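Local coordinates for glycosylation Associate Protein 3 (Streptococcus agalactiae serotype V, PDB 6OYC), which belongs to the accessory Sec secretion machinery and, in complex with Gap1 and Gap2, probably assists the glycosylation and export of surface adhesins, at residues S2-Y8 / H134-E140; A37-T41 / L123-S129; N60-L64 / T118-S122; Y70-L74 / L103-I109; L84-I88 / F100-K104. One frame throughout, in Å; residues are numbered along the deposited sequence.

Interaction 1: residues S2-Y8 / H134-E140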
# COMPACT_ATOMS: atom_id res chain seq x y z
N SER C 2 -1.69 15.95 -8.15
CA SER C 2 -1.94 15.90 -6.71
C SER C 2 -0.87 15.06 -6.01
O SER C 2 -0.16 14.28 -6.65
CB SER C 2 -3.32 15.33 -6.43
OG SER C 2 -3.39 13.97 -6.81
N THR C 3 -0.77 15.20 -4.69
CA THR C 3 0.30 14.56 -3.93
C THR C 3 -0.27 13.68 -2.83
O THR C 3 -0.80 14.19 -1.84
CB THR C 3 1.23 15.61 -3.33
OG1 THR C 3 1.67 16.49 -4.37
CG2 THR C 3 2.44 14.93 -2.66
N ILE C 4 -0.13 12.36 -3.00
CA ILE C 4 -0.35 11.37 -1.94
C ILE C 4 0.70 10.28 -2.12
O ILE C 4 0.57 9.41 -2.98
CB ILE C 4 -1.76 10.76 -1.96
CG1 ILE C 4 -2.84 11.82 -1.81
CG2 ILE C 4 -1.93 9.76 -0.81
CD1 ILE C 4 -3.37 12.34 -3.13
N SER C 5 1.75 10.30 -1.31
CA SER C 5 2.84 9.35 -1.46
C SER C 5 2.99 8.52 -0.20
O SER C 5 3.01 9.06 0.91
CB SER C 5 4.14 10.08 -1.78
OG SER C 5 3.99 10.80 -2.98
N TYR C 6 3.09 7.21 -0.38
CA TYR C 6 3.44 6.32 0.71
C TYR C 6 4.91 5.97 0.54
O TYR C 6 5.35 5.61 -0.56
CB TYR C 6 2.56 5.07 0.73
CG TYR C 6 1.12 5.33 1.16
CD1 TYR C 6 0.18 5.81 0.25
CD2 TYR C 6 0.69 5.07 2.47
CE1 TYR C 6 -1.16 6.04 0.64
CE2 TYR C 6 -0.64 5.30 2.87
CZ TYR C 6 -1.56 5.77 1.95
OH TYR C 6 -2.86 6.01 2.33
N ILE C 7 5.67 6.11 1.62
CA ILE C 7 7.11 6.17 1.57
C ILE C 7 7.66 5.11 2.52
O ILE C 7 7.32 5.10 3.71
CB ILE C 7 7.60 7.58 1.95
CG1 ILE C 7 7.28 8.57 0.83
CG2 ILE C 7 9.03 7.61 2.22
CD1 ILE C 7 6.96 9.99 1.36
N TYR C 8 8.51 4.23 2.00
CA TYR C 8 8.92 3.01 2.67
C TYR C 8 10.42 2.99 2.91
O TYR C 8 11.21 3.57 2.16
CB TYR C 8 8.51 1.78 1.83
CG TYR C 8 7.01 1.67 1.68
CD1 TYR C 8 6.25 1.00 2.63
CD2 TYR C 8 6.36 2.24 0.60
CE1 TYR C 8 4.87 0.90 2.50
CE2 TYR C 8 4.99 2.15 0.46
CZ TYR C 8 4.25 1.48 1.41
OH TYR C 8 2.88 1.40 1.26
N HIS C 134 6.63 1.06 9.47
CA HIS C 134 5.81 0.67 8.32
C HIS C 134 6.00 1.61 7.15
O HIS C 134 6.41 1.18 6.07
CB HIS C 134 4.33 0.59 8.71
CG HIS C 134 4.06 -0.40 9.79
ND1 HIS C 134 4.30 -1.75 9.64
CD2 HIS C 134 3.60 -0.24 11.06
CE1 HIS C 134 4.00 -2.38 10.76
NE2 HIS C 134 3.57 -1.49 11.64
N TYR C 135 5.72 2.90 7.34
CA TYR C 135 5.81 3.85 6.24
C TYR C 135 5.61 5.26 6.76
O TYR C 135 5.18 5.49 7.89
CB TYR C 135 4.80 3.54 5.13
CG TYR C 135 3.35 3.54 5.56
CD1 TYR C 135 2.66 4.73 5.80
CD2 TYR C 135 2.65 2.34 5.70
CE1 TYR C 135 1.32 4.73 6.18
CE2 TYR C 135 1.30 2.33 6.08
CZ TYR C 135 0.64 3.52 6.32
OH TYR C 135 -0.69 3.50 6.70
N LEU C 136 5.91 6.21 5.89
CA LEU C 136 5.48 7.58 6.06
C LEU C 136 4.47 7.88 4.96
O LEU C 136 4.52 7.28 3.88
CB LEU C 136 6.65 8.56 5.98
CG LEU C 136 7.84 8.38 6.93
CD1 LEU C 136 8.85 9.45 6.64
CD2 LEU C 136 7.43 8.48 8.39
N LYS C 137 3.54 8.80 5.25
CA LYS C 137 2.57 9.27 4.28
C LYS C 137 2.68 10.78 4.14
O LYS C 137 2.55 11.52 5.13
CB LYS C 137 1.14 8.87 4.67
CG LYS C 137 0.08 9.18 3.62
CD LYS C 137 -1.26 8.59 4.04
CE LYS C 137 -2.39 9.07 3.17
NZ LYS C 137 -3.72 8.73 3.76
N LEU C 138 2.91 11.23 2.92
CA LEU C 138 3.05 12.64 2.59
C LEU C 138 1.96 13.01 1.58
O LEU C 138 1.89 12.43 0.50
CB LEU C 138 4.44 12.91 2.01
CG LEU C 138 4.76 14.31 1.50
CD1 LEU C 138 4.76 15.29 2.68
CD2 LEU C 138 6.11 14.29 0.81
N GLU C 139 1.12 13.99 1.94
CA GLU C 139 0.01 14.38 1.08
C GLU C 139 -0.25 15.87 1.23
O GLU C 139 -0.02 16.46 2.29
CB GLU C 139 -1.26 13.61 1.43
CG GLU C 139 -1.52 13.59 2.92
CD GLU C 139 -2.75 12.79 3.30
OE1 GLU C 139 -3.74 12.83 2.53
OE2 GLU C 139 -2.72 12.13 4.37
N GLU C 140 -0.76 16.48 0.17
CA GLU C 140 -1.17 17.87 0.29
C GLU C 140 -2.49 17.95 1.04
O GLU C 140 -3.29 17.01 1.06
CB GLU C 140 -1.27 18.55 -1.07
CG GLU C 140 -2.20 17.92 -2.05
CD GLU C 140 -2.15 18.62 -3.41
OE1 GLU C 140 -1.90 17.92 -4.41
OE2 GLU C 140 -2.33 19.86 -3.46

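Interaction 2: residues A37-T41 / L123-S129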
# COMPACT_ATOMS: atom_id res chain seq x y z
N ALA C 37 20.45 0.76 22.36
CA ALA C 37 19.63 1.94 22.11
C ALA C 37 20.48 3.18 21.86
O ALA C 37 20.46 4.11 22.68
CB ALA C 37 18.68 2.18 23.30
N PRO C 38 21.22 3.25 20.75
CA PRO C 38 22.09 4.40 20.50
C PRO C 38 21.32 5.72 20.49
O PRO C 38 20.12 5.77 20.25
CB PRO C 38 22.70 4.11 19.12
CG PRO C 38 22.61 2.62 18.99
CD PRO C 38 21.33 2.24 19.68
N SER C 39 22.06 6.80 20.73
CA SER C 39 21.44 8.00 21.26
C SER C 39 20.81 8.85 20.17
O SER C 39 19.72 9.40 20.35
CB SER C 39 22.46 8.80 22.05
OG SER C 39 22.09 10.16 22.10
N SER C 40 21.49 9.01 19.04
CA SER C 40 20.91 9.74 17.91
C SER C 40 21.54 9.17 16.64
O SER C 40 22.69 9.47 16.32
CB SER C 40 21.13 11.24 18.02
OG SER C 40 20.09 11.94 17.34
N THR C 41 20.78 8.34 15.95
CA THR C 41 21.22 7.73 14.71
C THR C 41 20.27 8.15 13.59
O THR C 41 19.05 8.12 13.77
CB THR C 41 21.24 6.20 14.81
OG1 THR C 41 21.83 5.81 16.06
CG2 THR C 41 22.03 5.59 13.63
N LEU C 123 14.43 9.35 9.14
CA LEU C 123 14.03 8.66 10.36
C LEU C 123 15.17 8.74 11.35
O LEU C 123 16.31 8.39 11.02
CB LEU C 123 13.71 7.20 10.04
CG LEU C 123 12.65 6.40 10.77
CD1 LEU C 123 11.29 7.05 10.58
CD2 LEU C 123 12.65 4.95 10.23
N ILE C 124 14.89 9.22 12.56
CA ILE C 124 15.94 9.42 13.56
C ILE C 124 15.58 8.66 14.83
O ILE C 124 14.48 8.83 15.38
CB ILE C 124 16.17 10.91 13.84
CG1 ILE C 124 16.54 11.61 12.54
CG2 ILE C 124 17.28 11.07 14.86
CD1 ILE C 124 16.84 13.07 12.69
N ASN C 125 16.51 7.81 15.28
CA ASN C 125 16.36 7.05 16.52
C ASN C 125 16.91 7.87 17.68
O ASN C 125 18.07 8.30 17.65
CB ASN C 125 17.11 5.71 16.41
CG ASN C 125 16.89 4.82 17.63
OD1 ASN C 125 15.81 4.81 18.22
ND2 ASN C 125 17.91 4.05 18.00
N ALA C 126 16.07 8.07 18.70
CA ALA C 126 16.48 8.81 19.89
C ALA C 126 16.47 7.91 21.13
O ALA C 126 15.68 8.13 22.06
CB ALA C 126 15.55 10.01 20.09
N GLY C 127 17.34 6.90 21.16
CA GLY C 127 17.45 5.99 22.28
C GLY C 127 16.49 4.81 22.30
O GLY C 127 16.42 4.12 23.33
N CYS C 128 15.76 4.55 21.22
CA CYS C 128 14.78 3.47 21.21
C CYS C 128 15.43 2.11 20.97
O CYS C 128 16.31 1.96 20.12
CB CYS C 128 13.71 3.72 20.14
SG CYS C 128 12.48 2.41 20.04
N SER C 129 14.96 1.11 21.71
CA SER C 129 15.54 -0.23 21.65
C SER C 129 14.83 -1.15 20.66
O SER C 129 15.47 -2.05 20.11
CB SER C 129 15.49 -0.88 23.04
OG SER C 129 16.49 -0.32 23.87

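Interaction 3: residues N60-L64 / T118-S122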
# COMPACT_ATOMS: atom_id res chain seq x y z
N ASN C 60 12.95 9.28 -4.15
CA ASN C 60 11.79 8.56 -3.65
C ASN C 60 10.82 9.49 -2.93
O ASN C 60 9.87 9.02 -2.29
CB ASN C 60 12.25 7.41 -2.73
CG ASN C 60 13.42 7.81 -1.85
OD1 ASN C 60 13.54 8.97 -1.46
ND2 ASN C 60 14.29 6.87 -1.55
N LEU C 61 11.04 10.80 -3.03
CA LEU C 61 10.12 11.82 -2.54
C LEU C 61 9.58 12.62 -3.71
O LEU C 61 10.33 12.92 -4.65
CB LEU C 61 10.80 12.77 -1.53
CG LEU C 61 11.34 12.06 -0.28
CD1 LEU C 61 12.05 13.03 0.68
CD2 LEU C 61 10.22 11.30 0.43
N PRO C 62 8.31 13.01 -3.69
CA PRO C 62 7.74 13.75 -4.82
C PRO C 62 8.12 15.22 -4.79
O PRO C 62 8.45 15.80 -3.75
CB PRO C 62 6.23 13.59 -4.62
CG PRO C 62 6.08 13.56 -3.11
CD PRO C 62 7.33 12.82 -2.60
N LEU C 63 8.02 15.80 -5.97
CA LEU C 63 8.19 17.23 -6.17
C LEU C 63 7.06 17.99 -5.49
O LEU C 63 5.89 17.67 -5.68
CB LEU C 63 8.21 17.51 -7.67
CG LEU C 63 8.90 18.69 -8.34
CD1 LEU C 63 10.38 18.79 -7.95
CD2 LEU C 63 8.73 18.57 -9.87
N LEU C 64 7.40 19.01 -4.70
CA LEU C 64 6.41 19.78 -3.96
C LEU C 64 6.37 21.21 -4.48
O LEU C 64 7.27 21.67 -5.19
CB LEU C 64 6.73 19.77 -2.45
CG LEU C 64 6.80 18.38 -1.78
CD1 LEU C 64 7.00 18.49 -0.27
CD2 LEU C 64 5.55 17.54 -2.10
N THR C 118 15.41 21.40 -2.96
CA THR C 118 15.14 20.00 -2.71
C THR C 118 14.82 19.79 -1.23
O THR C 118 14.91 20.72 -0.42
CB THR C 118 16.32 19.10 -3.11
OG1 THR C 118 17.43 19.37 -2.23
CG2 THR C 118 16.74 19.36 -4.54
N TYR C 119 14.46 18.56 -0.87
CA TYR C 119 14.26 18.26 0.54
C TYR C 119 14.55 16.78 0.80
O TYR C 119 14.58 15.96 -0.12
CB TYR C 119 12.84 18.65 1.01
CG TYR C 119 11.70 17.81 0.45
CD1 TYR C 119 11.27 17.96 -0.87
CD2 TYR C 119 11.05 16.86 1.24
CE1 TYR C 119 10.23 17.19 -1.38
CE2 TYR C 119 10.00 16.08 0.74
CZ TYR C 119 9.59 16.25 -0.57
OH TYR C 119 8.56 15.49 -1.07
N THR C 120 14.81 16.47 2.05
CA THR C 120 15.02 15.10 2.49
C THR C 120 14.13 14.83 3.68
O THR C 120 13.72 15.75 4.39
CB THR C 120 16.47 14.83 2.90
OG1 THR C 120 16.77 15.62 4.05
CG2 THR C 120 17.47 15.15 1.77
N ILE C 121 13.85 13.56 3.94
CA ILE C 121 13.16 13.16 5.16
C ILE C 121 13.97 12.06 5.80
O ILE C 121 14.37 11.11 5.12
CB ILE C 121 11.72 12.69 4.87
CG1 ILE C 121 10.91 13.82 4.21
CG2 ILE C 121 11.07 12.27 6.15
CD1 ILE C 121 9.53 13.40 3.70
N SER C 122 14.24 12.19 7.10
CA SER C 122 15.09 11.26 7.82
C SER C 122 14.36 10.67 9.02
O SER C 122 13.75 11.41 9.80
CB SER C 122 16.38 11.94 8.30
OG SER C 122 17.21 12.23 7.21

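Interaction 4: residues Y70-L74 / L103-I109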
# COMPACT_ATOMS: atom_id res chain seq x y z
N TYR C 70 1.42 20.67 3.31
CA TYR C 70 1.44 19.23 3.24
C TYR C 70 1.36 18.62 4.63
O TYR C 70 1.75 19.22 5.63
CB TYR C 70 2.70 18.72 2.52
CG TYR C 70 2.82 19.21 1.09
CD1 TYR C 70 2.30 18.47 0.03
CD2 TYR C 70 3.46 20.41 0.80
CE1 TYR C 70 2.42 18.92 -1.29
CE2 TYR C 70 3.59 20.87 -0.50
CZ TYR C 70 3.07 20.12 -1.54
OH TYR C 70 3.21 20.59 -2.82
N SER C 71 0.84 17.40 4.66
CA SER C 71 0.77 16.57 5.86
C SER C 71 1.77 15.42 5.75
O SER C 71 1.82 14.73 4.73
CB SER C 71 -0.64 16.02 6.04
OG SER C 71 -0.66 15.10 7.12
N LEU C 72 2.55 15.22 6.81
CA LEU C 72 3.45 14.08 6.92
C LEU C 72 3.06 13.28 8.14
O LEU C 72 2.95 13.82 9.24
CB LEU C 72 4.90 14.52 7.03
CG LEU C 72 5.95 13.41 7.06
CD1 LEU C 72 6.01 12.70 5.71
CD2 LEU C 72 7.30 14.01 7.44
N SER C 73 2.84 11.98 7.93
CA SER C 73 2.38 11.07 8.97
C SER C 73 3.37 9.93 9.11
O SER C 73 3.93 9.45 8.12
CB SER C 73 0.99 10.51 8.65
OG SER C 73 0.10 11.55 8.35
N LEU C 74 3.56 9.48 10.35
CA LEU C 74 4.40 8.33 10.66
C LEU C 74 3.52 7.16 11.05
O LEU C 74 2.69 7.28 11.95
CB LEU C 74 5.38 8.66 11.78
CG LEU C 74 6.16 7.50 12.40
CD1 LEU C 74 7.25 6.96 11.48
CD2 LEU C 74 6.75 7.94 13.72
N LEU C 103 8.63 15.76 13.17
CA LEU C 103 7.43 14.99 13.47
C LEU C 103 7.78 14.04 14.60
O LEU C 103 8.67 13.20 14.46
CB LEU C 103 6.96 14.25 12.22
CG LEU C 103 6.13 12.98 12.32
CD1 LEU C 103 4.84 13.28 13.02
CD2 LEU C 103 5.86 12.47 10.91
N LYS C 104 7.11 14.20 15.74
CA LYS C 104 7.36 13.39 16.92
C LYS C 104 6.22 12.45 17.25
O LYS C 104 6.47 11.31 17.63
CB LYS C 104 7.64 14.30 18.12
CG LYS C 104 8.96 15.06 18.00
CD LYS C 104 9.79 14.99 19.29
CE LYS C 104 11.02 15.90 19.24
NZ LYS C 104 11.68 16.07 20.58
N LYS C 105 4.97 12.89 17.11
CA LYS C 105 3.87 12.01 17.51
C LYS C 105 3.34 11.29 16.29
O LYS C 105 3.86 10.22 15.94
CB LYS C 105 2.77 12.79 18.25
CG LYS C 105 3.19 13.24 19.67
CD LYS C 105 2.01 13.63 20.58
CE LYS C 105 2.48 14.33 21.87
NZ LYS C 105 2.96 13.40 22.93
N ASP C 106 2.33 11.84 15.61
CA ASP C 106 1.62 11.14 14.55
C ASP C 106 1.76 11.81 13.19
O ASP C 106 2.04 11.14 12.19
CB ASP C 106 0.12 11.03 14.87
CG ASP C 106 -0.17 10.26 16.13
OD1 ASP C 106 0.19 9.07 16.21
OD2 ASP C 106 -0.79 10.86 17.04
N SER C 107 1.49 13.12 13.13
CA SER C 107 1.46 13.86 11.89
C SER C 107 1.86 15.30 12.16
O SER C 107 1.82 15.78 13.29
CB SER C 107 0.08 13.79 11.25
OG SER C 107 -0.90 14.26 12.15
N ILE C 108 2.29 15.98 11.10
CA ILE C 108 2.50 17.42 11.11
C ILE C 108 2.00 17.96 9.78
O ILE C 108 1.83 17.25 8.80
CB ILE C 108 3.98 17.84 11.33
CG1 ILE C 108 4.87 17.30 10.22
CG2 ILE C 108 4.48 17.43 12.72
CD1 ILE C 108 6.33 17.77 10.34
N ILE C 109 1.74 19.26 9.78
CA ILE C 109 1.43 19.98 8.57
C ILE C 109 2.46 21.09 8.44
O ILE C 109 2.70 21.83 9.41
CB ILE C 109 -0.00 20.53 8.58
CG1 ILE C 109 -0.99 19.37 8.64
CG2 ILE C 109 -0.26 21.39 7.33
CD1 ILE C 109 -2.44 19.79 8.53

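Interaction 5: residues L84-I88 / F100-K104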
# COMPACT_ATOMS: atom_id res chain seq x y z
N LEU C 84 11.30 7.81 18.52
CA LEU C 84 11.47 7.65 17.07
C LEU C 84 10.79 8.82 16.37
O LEU C 84 9.56 8.88 16.31
CB LEU C 84 10.88 6.33 16.56
CG LEU C 84 11.15 6.08 15.06
CD1 LEU C 84 12.64 5.75 14.80
CD2 LEU C 84 10.25 5.00 14.46
N PHE C 85 11.59 9.74 15.81
CA PHE C 85 11.01 10.92 15.19
C PHE C 85 11.52 11.10 13.76
O PHE C 85 12.36 10.34 13.26
CB PHE C 85 11.25 12.18 16.05
CG PHE C 85 12.69 12.59 16.16
CD1 PHE C 85 13.49 12.09 17.19
CD2 PHE C 85 13.23 13.51 15.28
CE1 PHE C 85 14.82 12.47 17.30
CE2 PHE C 85 14.56 13.91 15.39
CZ PHE C 85 15.36 13.39 16.41
N VAL C 86 10.94 12.09 13.09
CA VAL C 86 11.13 12.31 11.67
C VAL C 86 11.51 13.77 11.44
O VAL C 86 10.83 14.68 11.93
CB VAL C 86 9.87 11.93 10.86
CG1 VAL C 86 10.07 12.20 9.39
CG2 VAL C 86 9.54 10.46 11.06
N ARG C 87 12.58 13.99 10.70
CA ARG C 87 13.07 15.31 10.35
C ARG C 87 12.95 15.50 8.84
O ARG C 87 13.55 14.74 8.06
CB ARG C 87 14.51 15.46 10.81
CG ARG C 87 15.14 16.81 10.51
CD ARG C 87 16.46 16.96 11.30
NE ARG C 87 17.34 17.99 10.72
CZ ARG C 87 17.98 18.91 11.43
NH1 ARG C 87 17.86 18.96 12.76
NH2 ARG C 87 18.76 19.80 10.81
N ILE C 88 12.17 16.49 8.44
CA ILE C 88 12.15 16.95 7.06
C ILE C 88 13.01 18.20 6.98
O ILE C 88 12.83 19.14 7.76
CB ILE C 88 10.72 17.21 6.56
CG1 ILE C 88 10.72 17.72 5.13
CG2 ILE C 88 9.96 18.16 7.46
CD1 ILE C 88 9.35 17.57 4.46
N PHE C 100 14.07 23.29 8.62
CA PHE C 100 13.61 21.93 8.90
C PHE C 100 12.42 21.98 9.86
O PHE C 100 12.13 23.01 10.46
CB PHE C 100 14.74 21.05 9.44
CG PHE C 100 15.00 21.20 10.92
CD1 PHE C 100 15.87 22.17 11.40
CD2 PHE C 100 14.42 20.33 11.83
CE1 PHE C 100 16.13 22.29 12.77
CE2 PHE C 100 14.67 20.44 13.20
CZ PHE C 100 15.53 21.41 13.67
N GLU C 101 11.75 20.83 9.97
CA GLU C 101 10.64 20.61 10.89
C GLU C 101 10.69 19.17 11.38
O GLU C 101 11.26 18.29 10.72
CB GLU C 101 9.28 20.91 10.24
CG GLU C 101 9.16 22.30 9.60
CD GLU C 101 9.21 23.47 10.61
OE1 GLU C 101 9.37 24.63 10.19
OE2 GLU C 101 9.07 23.23 11.82
N LEU C 102 10.09 18.92 12.55
CA LEU C 102 10.14 17.63 13.21
C LEU C 102 8.75 17.05 13.44
O LEU C 102 7.83 17.74 13.88
CB LEU C 102 10.84 17.70 14.57
CG LEU C 102 12.32 18.05 14.58
CD1 LEU C 102 12.87 17.94 16.01
CD2 LEU C 102 13.09 17.18 13.60
N LEU C 103 8.63 15.76 13.17
CA LEU C 103 7.43 14.99 13.47
C LEU C 103 7.78 14.04 14.60
O LEU C 103 8.67 13.20 14.46
CB LEU C 103 6.96 14.25 12.22
CG LEU C 103 6.13 12.98 12.32
CD1 LEU C 103 4.84 13.28 13.02
CD2 LEU C 103 5.86 12.47 10.91
N LYS C 104 7.11 14.20 15.74
CA LYS C 104 7.36 13.39 16.92
C LYS C 104 6.22 12.45 17.25
O LYS C 104 6.47 11.31 17.63
CB LYS C 104 7.64 14.30 18.12
CG LYS C 104 8.96 15.06 18.00
CD LYS C 104 9.79 14.99 19.29
CE LYS C 104 11.02 15.90 19.24
NZ LYS C 104 11.68 16.07 20.58

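Interaction 1: residues S2-Y8 / H134-E140
Ile7, Tyr6 and Leu138 have the most surface buried where 2-8 runs antiparallel to 134-140, the strand directions 160° apart. Ile7 is held by its backbone: its N donates to Leu136 O (2.8 Å), and its O receives Leu136 N. Its CD1 lies 3.9 Å from Leu138 CB, on the face that also carries Leu136. Beyond the pair, Ile7 and Leu136 meet Trp46, while Leu138 meets Tyr119. Tyr6 occupies the other face. With CG beside the backbone N (chi1 -71°), its ring runs alongside the extended Lys137, whose CG sits over one ring face, 4.2 Å from the centroid, as a CH-pi contact. An edge of the same ring, at CD2 and CE2, points at the face of Tyr135 in a T-shaped pair, centroids 5.3 Å apart and planes at 74°. Lys137 NZ makes a weak bond to Tyr6 OH (3.2 Å) and a salt bridge to Glu139 OE2, and the hydroxyl of Tyr176 bonds to both Lys137 NZ and Glu139 OE1. Toward the N-terminus of 2-8, Glu140 N donates to Thr3 O (3.0 Å). Strand 134-140 also pairs with 69-78, with His134 and Tyr135 together facing Asn75 as a classic beta bulge; the whole is one antiparallel sheet of a beta sandwich, consistent with a galactose-binding-like domain.

Interaction 2: residues A37-T41 / L123-S129
Thr41 and Asn125 exchange two backbone bonds, Thr41 N to Asn125 O (3.2 Å) and Asn125 N to Thr41 O (3.0 Å), which makes them an antiparallel hydrogen-bonded pair. Past this pair the two chains stay close but stop being regular strand. Ser40 CA and Ala126 CA each send a C-H toward a carbonyl of the other segment, Asn125 O and Ser39 O respectively, and Gly127 N gives a weak bond to Pro38 O (3.1 Å). Ala37 closes the far end, its CB 3.4 Å from Ser129 OG. The pairing is the start of an antiparallel beta sheet, in which strand 41-47 lies at the outside of four strands and 118-125 is its inner neighbour. Asn125 shapes the turn that follows. Its CG is anti to the backbone N (chi1 -175°), which carries the amide forward along the chain, and OD1 then accepts Cys128 N (3.0 Å), an Asx motif, from a donor tilted 32° off the amide plane. The other end of the same amide, ND2, weakly reaches Cys128 O and comes within 3.6 Å of Pro38 O. Gly127 takes a positive phi (85°) inside this turn, where a CB would press on the carbonyl O of Ala126, so a residue without a side chain suits the place. Further out, Ser129 OG bonds weakly to Pro35 O, and the backbone of Ser129 bonds with that of Asn34. On the other flank, the backbone of Ile124 pairs with Phe85, and its side chain rests on Phe85 and Arg87.

Interaction 3: residues N60-L64 / T118-S122
Tyr119 has its CG between the backbone N and the carbonyl carbon (chi1 69°), which sends the ring off strand 118-122 into the bend formed by Leu61, Pro62 and Leu64. Leu61 and Leu64 answer with the same torsion, CG beside the backbone N (chi1 -60° and -58°), and both side chains head toward the strand. The ring is thereby met along its outer end. Leu64 crosses it at about a right angle, CD1 coming to 3.4 Å from Tyr119 CZ. Leu61 arrives obliquely, its CD1 3.7 Å from Tyr119 CE2. That same methyl also lies 3.8 Å from Ile121 CG1, and Leu61 CD2 meets Ile121 CD1, which places Leu61 across two successive inward-facing residues of the strand. At the ring's edge, near its plane, sits Pro62 O, to which the phenol hydroxyl donates (2.7 Å) in the carbonyl plane and on a lone pair. Pro62 CD packs 3.3 Å from Tyr119 OH. Strand 118-122 belongs to one sheet of the sandwich, whereas Leu138, which the Tyr119 ring also touches, belongs to the other, and Trp46 lies beside Leu61. The hydroxyl oxygen is the only polar atom of the Tyr119 side chain; giving its proton to the carbonyl satisfies both groups inside the protein and adds to the leucine packing a directional tie between the irregular 60-64 segment and the strand.

Interaction 4: residues Y70-L74 / L103-I109
Leu72 O is approached by three groups from 103-109. Ile108 N donates to it at 2.9 Å; Ser107 CA brings a C-H to 3.0 Å; and Leu103 CD2 lies 3.6 Å away. Leu72 N returns a bond to Ile108 O (2.9 Å), so Leu72 and Ile108 form an antiparallel hydrogen-bonded pair. Two residues on, Leu74 N donates to Asp106 O (2.9 Å). Between these bonded positions lie the non-hydrogen-bonded pairs, Ser71 with Ile109 and Ser73 with Ser107, on the face away from the leucines; here Ser73 OG comes 3.7 Å from Ser107 CB. The fold explains why a single segment makes two kinds of contact: Leu103 ends strand 97-103 of one sheet of the beta sandwich, and residues 104-106 cross over to begin strand 107-111 of the other. Leu103 thus reaches the leucines from the facing sheet. With its CG anti to the backbone N (chi1 155°), it brings CD2 against both Leu72 and Leu74, 4.0 Å from Leu72 CG and 3.9 Å from Leu74 CB. Leu72 has the same anti start (chi1 -177°), which turns its branches inward to meet Leu103, Val86 and Ile121 in the core. Leu74 packs further on Leu136 and Leu123. Strand 70-74 is paired on its other edge too, Ser71 with Glu139 and Ser73 with Lys137. Tyr70 turns away from 107-109, its hydroxyl bonded to the backbone N of Arg65.

Interaction 5: residues L84-I88 / F100-K104
Strands 84-88 and 100-103 run antiparallel at 157° as the two arms of a beta hairpin, clasped by two hydrogen-bonded pairs, Val86 with Leu103 (Leu103 N to Val86 O, 2.7 Å) and Ile88 with Glu101. Arg87 and Phe100 dominate the outer face. Arg87 starts anti to its own amide nitrogen and stays extended from CG to NE, which lays the guanidinium flat on the Phe100 ring: the planes differ by 11° and Arg87 CZ stands 3.7 Å from the ring centroid. Arg87 NH1 stands over the centre of the ring, 3.5 Å from Phe100 CZ. At the ring's edge lies Leu102, whose CD2 meets Arg87 CB (3.6 Å) and also reaches Phe85 CE2 (4.0 Å). On the inner face Val86 and Leu103 lie side by side, Val86 CB to Leu103 CB at 4.0 Å, while Ile88 CG2 meets Glu101 CB. Lys104 NZ hangs over the Phe85 ring at long range, at most a weak attraction. The stack is a cation-pi contact as well as a flat packing surface, and a salt bridge from Arg87 NH2 to Glu89 probably offsets part of the guanidinium's charge and limits its rotation.

The five contacts build one beta sandwich. Interactions 1 and 4 share a sheet: Glu139 O lies 2.7 Å from Ser71 N, and Lys137 O 2.9 Å from Ser73 N. Interactions 2, 3 and 5 share the facing sheet, with Ile124 N 2.9 Å from Phe85 O and Ser122 N 2.8 Å from Arg87 O. Across the interface, Leu136 CD2 meets Val86 CG2, and Leu72 CD2 meets Val86 CG1. Interactions 4 and 5, centres about 8 Å apart, share Leu103 and Lys104. Interaction 2 lies about 23 Å, centre to centre, from interaction 1. Beside interaction 3, Thr118 OG1 bonds a glycerol, probably from the crystallisation liquor.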